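Local atomic coordinates of cellulose biosynthesis protein BcsG (Salmonella typhimurium LT2, PDB entry 5OLT), a protein that is required for cellulose biosynthesis; this extramembrane part binds zinc, belongs to the alkaline phosphatase family and is probably a transferase. Residues 91-96 against 311-316; 143-148 against 211-216; 299-304 against 331-336. One frame throughout, in Å; residues are numbered along the deposited sequence. Where two conformers were deposited one is given.

Contact 1: 91-96 against 311-316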
# COMPACT_ATOMS: atom_id res chain seq x y z
N LEU A 91 11.14 -2.00 5.03
CA LEU A 91 10.96 -1.00 3.97
C LEU A 91 11.04 -1.69 2.62
O LEU A 91 12.06 -2.34 2.31
CB LEU A 91 12.04 0.10 4.14
CG LEU A 91 12.00 1.28 3.18
CD1 LEU A 91 10.67 2.03 3.30
CD2 LEU A 91 13.17 2.21 3.50
N PHE A 92 9.99 -1.55 1.83
CA PHE A 92 10.00 -2.13 0.48
C PHE A 92 10.62 -1.19 -0.53
O PHE A 92 10.28 0.00 -0.59
CB PHE A 92 8.55 -2.41 0.04
CG PHE A 92 7.88 -3.53 0.79
CD1 PHE A 92 7.25 -3.30 2.02
CD2 PHE A 92 7.82 -4.80 0.24
CE1 PHE A 92 6.61 -4.33 2.71
CE2 PHE A 92 7.17 -5.85 0.91
CZ PHE A 92 6.55 -5.62 2.16
N LYS A 93 11.51 -1.73 -1.37
CA LYS A 93 12.21 -0.98 -2.40
C LYS A 93 11.65 -1.18 -3.81
O LYS A 93 11.90 -0.39 -4.68
CB LYS A 93 13.71 -1.30 -2.36
CG LYS A 93 14.42 -0.92 -1.06
CD LYS A 93 14.24 0.56 -0.76
CE LYS A 93 14.98 1.00 0.51
NZ LYS A 93 16.45 0.93 0.31
N HIS A 94 10.86 -2.24 -4.00
CA HIS A 94 10.25 -2.53 -5.29
C HIS A 94 8.81 -2.95 -5.06
O HIS A 94 8.38 -4.02 -5.53
CB HIS A 94 11.08 -3.57 -6.08
CG HIS A 94 12.40 -3.04 -6.49
ND1 HIS A 94 12.53 -2.11 -7.51
CD2 HIS A 94 13.64 -3.22 -5.99
CE1 HIS A 94 13.80 -1.77 -7.63
NE2 HIS A 94 14.49 -2.41 -6.70
N PHE A 95 8.05 -2.08 -4.38
CA PHE A 95 6.62 -2.28 -4.15
C PHE A 95 5.86 -1.59 -5.27
O PHE A 95 6.04 -0.39 -5.48
CB PHE A 95 6.23 -1.67 -2.80
CG PHE A 95 4.84 -2.03 -2.37
CD1 PHE A 95 3.71 -1.35 -2.91
CD2 PHE A 95 4.64 -3.06 -1.47
CE1 PHE A 95 2.43 -1.70 -2.50
CE2 PHE A 95 3.37 -3.36 -1.04
CZ PHE A 95 2.26 -2.71 -1.56
N ASN A 96 5.02 -2.35 -5.97
CA ASN A 96 4.27 -1.80 -7.10
C ASN A 96 2.84 -1.52 -6.69
O ASN A 96 2.14 -2.38 -6.18
CB ASN A 96 4.28 -2.80 -8.25
CG ASN A 96 3.70 -2.21 -9.51
OD1 ASN A 96 4.26 -1.23 -10.03
ND2 ASN A 96 2.59 -2.78 -10.00
N ASP A 311 15.36 -4.08 4.41
CA ASP A 311 14.90 -3.81 3.05
C ASP A 311 14.32 -5.06 2.43
O ASP A 311 14.89 -6.15 2.52
CB ASP A 311 16.03 -3.34 2.16
CG ASP A 311 16.51 -1.96 2.50
OD1 ASP A 311 15.78 -1.17 3.14
OD2 ASP A 311 17.67 -1.68 2.12
N ILE A 312 13.17 -4.90 1.79
CA ILE A 312 12.58 -5.99 1.01
C ILE A 312 12.83 -5.56 -0.44
O ILE A 312 12.25 -4.58 -0.94
CB ILE A 312 11.05 -6.15 1.24
CG1 ILE A 312 10.71 -6.35 2.72
CG2 ILE A 312 10.49 -7.30 0.40
CD1 ILE A 312 11.38 -7.52 3.40
N ASN A 313 13.71 -6.28 -1.11
CA ASN A 313 14.12 -5.90 -2.47
C ASN A 313 13.36 -6.59 -3.59
O ASN A 313 13.35 -6.08 -4.72
CB ASN A 313 15.62 -6.14 -2.65
CG ASN A 313 16.45 -5.32 -1.67
OD1 ASN A 313 17.28 -5.85 -0.93
ND2 ASN A 313 16.25 -4.05 -1.69
N GLN A 314 12.70 -7.70 -3.28
CA GLN A 314 11.99 -8.48 -4.31
C GLN A 314 10.74 -7.75 -4.78
O GLN A 314 10.13 -6.98 -4.00
CB GLN A 314 11.63 -9.85 -3.75
CG GLN A 314 12.85 -10.66 -3.30
CD GLN A 314 13.23 -10.48 -1.82
OE1 GLN A 314 12.71 -9.61 -1.08
NE2 GLN A 314 14.14 -11.34 -1.37
N PRO A 315 10.34 -7.96 -6.04
CA PRO A 315 9.11 -7.28 -6.54
C PRO A 315 7.91 -7.68 -5.66
O PRO A 315 7.67 -8.88 -5.46
CB PRO A 315 8.94 -7.85 -7.95
CG PRO A 315 10.31 -8.24 -8.35
CD PRO A 315 10.99 -8.74 -7.12
N SER A 316 7.20 -6.69 -5.12
CA SER A 316 6.16 -6.92 -4.13
C SER A 316 4.95 -6.07 -4.45
O SER A 316 5.03 -5.09 -5.22
CB SER A 316 6.68 -6.50 -2.75
OG SER A 316 7.84 -7.25 -2.38
O HOH W 1 10.00 -4.58 -2.56

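Contact 2: 143-148 against 211-216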
# COMPACT_ATOMS: atom_id res chain seq x y z
N GLN A 143 -13.31 -1.89 13.04
CA GLN A 143 -12.91 -1.25 11.79
C GLN A 143 -13.14 0.25 11.87
O GLN A 143 -14.16 0.72 12.36
CB GLN A 143 -13.76 -1.86 10.67
CG GLN A 143 -13.42 -1.43 9.26
CD GLN A 143 -14.35 -2.13 8.27
OE1 GLN A 143 -15.38 -1.57 7.83
NE2 GLN A 143 -14.03 -3.37 7.97
N HIS A 144 -12.15 1.02 11.40
CA HIS A 144 -12.26 2.47 11.38
C HIS A 144 -11.82 2.98 10.02
O HIS A 144 -10.88 2.44 9.41
CB HIS A 144 -11.40 3.17 12.45
CG HIS A 144 -11.78 2.83 13.87
ND1 HIS A 144 -12.94 3.28 14.45
CD2 HIS A 144 -11.10 2.17 14.84
CE1 HIS A 144 -12.99 2.87 15.71
NE2 HIS A 144 -11.89 2.18 15.97
N LEU A 145 -12.48 4.03 9.58
CA LEU A 145 -12.12 4.74 8.35
C LEU A 145 -11.86 6.18 8.75
O LEU A 145 -12.70 6.81 9.36
CB LEU A 145 -13.30 4.65 7.39
CG LEU A 145 -13.17 5.46 6.11
CD1 LEU A 145 -11.97 4.97 5.28
CD2 LEU A 145 -14.48 5.35 5.33
N MET A 146 -10.70 6.67 8.32
CA MET A 146 -10.23 7.98 8.67
C MET A 146 -9.68 8.62 7.42
O MET A 146 -9.02 7.93 6.61
CB MET A 146 -9.10 7.78 9.69
CG MET A 146 -8.66 9.02 10.40
SD MET A 146 -7.85 8.54 11.95
CE MET A 146 -6.22 8.07 11.43
N MET A 147 -9.89 9.93 7.26
CA MET A 147 -9.26 10.64 6.13
C MET A 147 -8.85 12.03 6.58
O MET A 147 -9.40 12.57 7.56
CB MET A 147 -10.22 10.77 4.93
CG MET A 147 -10.66 9.43 4.36
SD MET A 147 -11.51 9.56 2.79
CE MET A 147 -11.94 7.82 2.55
N ASP A 148 -7.90 12.63 5.86
CA ASP A 148 -7.59 14.03 6.10
C ASP A 148 -8.35 14.93 5.11
O ASP A 148 -8.01 16.09 4.94
CB ASP A 148 -6.09 14.30 6.13
CG ASP A 148 -5.41 14.04 4.82
OD1 ASP A 148 -6.08 13.84 3.80
OD2 ASP A 148 -4.13 14.03 4.81
N ALA A 211 -8.53 -1.96 13.55
CA ALA A 211 -7.85 -1.85 12.26
C ALA A 211 -8.42 -0.63 11.59
O ALA A 211 -9.63 -0.52 11.39
CB ALA A 211 -8.08 -3.09 11.40
N THR A 212 -7.54 0.31 11.24
CA THR A 212 -7.92 1.60 10.69
C THR A 212 -7.31 1.78 9.32
O THR A 212 -6.11 1.57 9.13
CB THR A 212 -7.44 2.73 11.63
OG1 THR A 212 -8.06 2.57 12.88
CG2 THR A 212 -7.79 4.09 11.09
N PHE A 213 -8.16 2.21 8.37
CA PHE A 213 -7.74 2.66 7.06
C PHE A 213 -7.74 4.18 7.04
O PHE A 213 -8.79 4.81 7.27
CB PHE A 213 -8.69 2.11 5.99
CG PHE A 213 -8.31 2.48 4.59
CD1 PHE A 213 -7.17 1.89 4.02
CD2 PHE A 213 -9.05 3.39 3.86
CE1 PHE A 213 -6.81 2.21 2.71
CE2 PHE A 213 -8.67 3.75 2.53
CZ PHE A 213 -7.54 3.15 1.98
N PHE A 214 -6.57 4.76 6.78
CA PHE A 214 -6.42 6.21 6.80
C PHE A 214 -5.91 6.69 5.44
O PHE A 214 -4.83 6.27 5.03
CB PHE A 214 -5.41 6.57 7.93
CG PHE A 214 -5.04 8.05 8.05
CD1 PHE A 214 -5.85 9.11 7.58
CD2 PHE A 214 -3.82 8.38 8.69
CE1 PHE A 214 -5.47 10.44 7.73
CE2 PHE A 214 -3.46 9.72 8.85
CZ PHE A 214 -4.26 10.75 8.37
N ASN A 215 -6.70 7.53 4.74
CA ASN A 215 -6.29 8.03 3.43
C ASN A 215 -5.92 9.51 3.50
O ASN A 215 -6.64 10.31 4.11
CB ASN A 215 -7.38 7.78 2.37
CG ASN A 215 -6.92 8.21 1.00
OD1 ASN A 215 -7.23 9.31 0.56
ND2 ASN A 215 -6.19 7.33 0.31
N LEU A 216 -4.76 9.85 2.93
CA LEU A 216 -4.15 11.18 3.04
C LEU A 216 -3.93 11.81 1.68
O LEU A 216 -3.27 11.23 0.83
CB LEU A 216 -2.74 11.09 3.71
CG LEU A 216 -2.69 10.63 5.13
CD1 LEU A 216 -2.87 9.12 5.20
CD2 LEU A 216 -1.36 11.02 5.75

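Contact 3: 299-304 against 331-336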
# COMPACT_ATOMS: atom_id res chain seq x y z
N PHE A 299 5.17 -0.97 17.02
CA PHE A 299 5.34 -0.20 18.25
C PHE A 299 4.87 -1.06 19.40
O PHE A 299 3.95 -1.89 19.24
CB PHE A 299 4.49 1.07 18.22
CG PHE A 299 4.91 2.05 17.16
CD1 PHE A 299 4.45 1.93 15.84
CD2 PHE A 299 5.77 3.07 17.48
CE1 PHE A 299 4.83 2.82 14.87
CE2 PHE A 299 6.18 3.96 16.49
CZ PHE A 299 5.69 3.84 15.20
N GLY A 300 5.53 -0.89 20.55
CA GLY A 300 5.11 -1.55 21.77
C GLY A 300 5.58 -2.98 21.89
O GLY A 300 5.05 -3.73 22.74
N MET A 301 6.56 -3.39 21.08
CA MET A 301 7.10 -4.75 21.16
C MET A 301 8.02 -4.91 22.37
O MET A 301 8.78 -4.00 22.71
CB MET A 301 7.88 -5.15 19.92
CG MET A 301 7.01 -5.23 18.66
SD MET A 301 8.02 -5.68 17.24
CE MET A 301 8.53 -7.37 17.59
N LYS A 302 7.99 -6.09 22.97
CA LYS A 302 8.87 -6.38 24.11
C LYS A 302 10.31 -6.35 23.59
O LYS A 302 11.25 -5.93 24.32
CB LYS A 302 8.54 -7.76 24.69
CG LYS A 302 9.44 -8.14 25.88
CD LYS A 302 9.06 -9.45 26.53
CE LYS A 302 9.94 -9.65 27.76
NZ LYS A 302 9.36 -8.96 28.95
N ALA A 303 10.50 -6.78 22.34
CA ALA A 303 11.80 -6.88 21.68
C ALA A 303 11.76 -6.15 20.33
O ALA A 303 11.71 -6.76 19.29
CB ALA A 303 12.21 -8.34 21.53
N PRO A 304 11.80 -4.82 20.38
CA PRO A 304 11.73 -4.05 19.11
C PRO A 304 12.89 -4.30 18.15
O PRO A 304 14.00 -4.66 18.57
CB PRO A 304 11.76 -2.60 19.58
CG PRO A 304 12.31 -2.65 20.97
CD PRO A 304 11.83 -3.94 21.56
N GLY A 331 -1.00 -11.28 17.51
CA GLY A 331 -0.36 -10.31 18.41
C GLY A 331 0.85 -10.84 19.16
O GLY A 331 1.44 -10.09 19.95
N LYS A 332 1.22 -12.10 18.94
CA LYS A 332 2.24 -12.71 19.79
C LYS A 332 3.63 -12.15 19.54
O LYS A 332 4.46 -12.15 20.43
CB LYS A 332 2.19 -14.23 19.68
CG LYS A 332 0.91 -14.79 20.30
CD LYS A 332 0.87 -16.31 20.18
CE LYS A 332 -0.41 -16.83 20.80
NZ LYS A 332 -0.37 -18.31 20.77
N LEU A 333 3.87 -11.63 18.34
CA LEU A 333 5.19 -11.06 18.11
C LEU A 333 5.45 -9.87 19.06
O LEU A 333 6.62 -9.57 19.33
CB LEU A 333 5.46 -10.76 16.63
CG LEU A 333 4.64 -9.73 15.90
CD1 LEU A 333 5.04 -8.35 16.31
CD2 LEU A 333 4.84 -9.85 14.39
N PHE A 334 4.40 -9.21 19.56
CA PHE A 334 4.57 -8.07 20.46
C PHE A 334 5.05 -8.44 21.86
O PHE A 334 5.54 -7.58 22.57
CB PHE A 334 3.27 -7.26 20.62
CG PHE A 334 2.82 -6.56 19.38
CD1 PHE A 334 3.35 -5.30 19.07
CD2 PHE A 334 1.87 -7.13 18.51
CE1 PHE A 334 2.94 -4.62 17.93
CE2 PHE A 334 1.45 -6.45 17.35
CZ PHE A 334 2.00 -5.19 17.06
N THR A 335 4.90 -9.71 22.24
CA THR A 335 5.26 -10.10 23.59
C THR A 335 6.38 -11.13 23.63
O THR A 335 6.77 -11.57 24.73
CB THR A 335 4.03 -10.60 24.36
OG1 THR A 335 3.41 -11.63 23.59
CG2 THR A 335 3.03 -9.47 24.59
N GLU A 336 6.93 -11.49 22.47
CA GLU A 336 8.07 -12.43 22.41
C GLU A 336 9.32 -11.80 23.01
O GLU A 336 9.63 -10.64 22.72
CB GLU A 336 8.37 -12.83 20.95
CG GLU A 336 7.40 -13.86 20.34
CD GLU A 336 7.35 -15.19 21.07
OE1 GLU A 336 8.35 -15.60 21.69
OE2 GLU A 336 6.30 -15.85 21.05
O HOH W 2 8.57 -8.65 21.12

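Contact 1: 91-96 against 311-316
The aromatic ring of Phe92 lies between Ile312 and the neighbouring Phe95, and Ser316 closes one of its edges. Phe92 and Ile312 are paired across two parallel strands and their side chains run side by side in the same direction. CG1 of Ile312 sits over one ring face, 4.1 Å from the Phe92 centroid and 15° off the normal, a CH-pi contact set toward the rim. CD2 of Phe95 covers the opposite face. OG of Ser316 meets the edge near the ring plane, 3.6 Å from CD2 of Phe92; this hydroxyl donates a hydrogen bond to the carbonyl O of Gln314, approaching from above the carbonyl plane. Ala320, Ile321 and Leu324 of helix 318-328 also pack on Phe92.

On the face that carries Leu91 and Asp311, the ammonium of Lys93, brought round by bends at chi2 (-57°) and chi4, meets Asp311. The resulting salt bridge is weak, NZ of Lys93 standing 3.4 Å from OD2 of Asp311. The imidazole of His94 presents CD2, near the ring plane, to the carbonyl O of Asn313 at 3.1 Å.

The backbones join in two ladders. Ile312 N bonds to Leu91 O and Lys93 N to Ile312 O. After the corner at 93-94 the register slips by one residue, and Ser316 N reaches His94 O at 2.9 Å while Asn96 N reaches Ser316 O at 2.8 Å. Between the ladders a water accepts from His94 N and donates to the carbonyls of Ile312 and Gln314, giving all three partners where the strands part. Short strand 310-312 thus forms an outermost strand of the mixed central sheet, parallel to its neighbour 90-96, with a helix covering the aromatic face as in the alpha/beta fold of the alkaline phosphatase family.

Contact 2: 143-148 against 211-216
Met146 and Phe214 pack most intimately, their side chains on the same face of two neighbouring parallel strands. In the conformer described, the methionine is extended through chi2 and bends at chi3 (80°), which brings its methyl over the phenyl ring: CE lies 3.8 Å from the Phe214 centroid, 22° off the normal, and SD stands above the same face at 5.0 Å from the centroid, a Met-aromatic contact. The opposite face is covered by CD1 of Leu216, over the ring centre, and the edge abuts the backbone at Met147 and Asp148. Val194 and Trp198 of helix 191-203 complete this layer.

A regular ladder links the strands, from His144 N to Ala211 O (3.0 Å) through to Asp148 N on Asn215 O (3.2 Å). It joins the outermost strand 142-147 to 210-216 in the parallel half of the central alpha/beta sheet, their C-terminal ends lying near the zinc site; ND2 of Asn215 bonds to Glu266, a zinc ligand.

On the other face CD1 of Leu145 meets the Phe213 ring at its edge, 3.6 Å from CD2 of Phe213, with Leu157 of helix 156-162 alongside. The start of the strands faces solvent more. Partly exposed His144 still packs there, CB 3.4 Å from OG1 of Thr212, whose hydroxyl bonds to Trp198. Gln143 is looser: its side chain turns away from 211-216, and OE1 bonds to Ser168.

Contact 3: 299-304 against 331-336
Lys302 N donates to Phe334 O at 2.9 Å, from above the carbonyl plane, in the single direct hydrogen bond between an irregular loop and a short helix-like turn. That turn is held by Phe334 N on Gly331 O and Thr335 N on Lys332 O, both spanning three residues.

Phe334 is the residue most covered by the other segment. Its ring edge faces the other loop, with CE1 3.2 Å from the carbonyl O of Phe299 and the carbonyl carbon of Gly300 also near the ring plane. CG of Met301 comes in obliquely, 3.7 Å from CD1 of Phe334. Over the centre of one ring face lies CD1 of Leu333. Leu333 takes the first torsion that sets CG between the backbone N and the carbonyl carbon (chi1 64°), and this folds the isobutyl group back over the neighbouring phenyl.

Met301, in the conformer described, crosses Phe334 at about a right angle and then bends at chi3 (68°), so that CE rests 3.8 Å from CD1 of Leu333. The same methyl comes to 3.4 Å from the carbonyl O of Leu333. Trp341 and Val339 also pack on Met301. Toward solvent, backbone carbonyls take over from the apolar side chains: the Lys302 methylenes lie against those of Thr335 and Glu336, CD of Lys302 standing 3.6 Å from Thr335 O. A water accepts from Ala303 N and donates to the carbonyls of Leu333 and Glu336, bridging the two backbones beside the direct bond.

This is loop-to-loop packing at the periphery of the alpha/beta domain, where the connection leaving strand 291-299 meets the one between helices 318-328 and 341-345 through a small apolar cluster, far from the centre of the fold.

Overall arrangement
Contacts 1 and 2 both belong to the mixed central sheet; each pairs one of its two outermost strands with the neighbour, on opposite sides of the chain's centre and with centres about 24 Å apart. Contact 2 is buried and forms one unbroken parallel ladder whose C-terminal end nears the zinc ion; contact 1 is only partly buried, its ladder interrupted at a corner where a water links the two backbones, with a weak salt bridge at its rim. Contact 3 has no strand pairing and sits nearer the surface, relying on one direct backbone bond, a bridging water and sulfur and aromatic side chains. Helix 318-328 relates it to contact 1, covering Phe92 there and leading into 331-336 here.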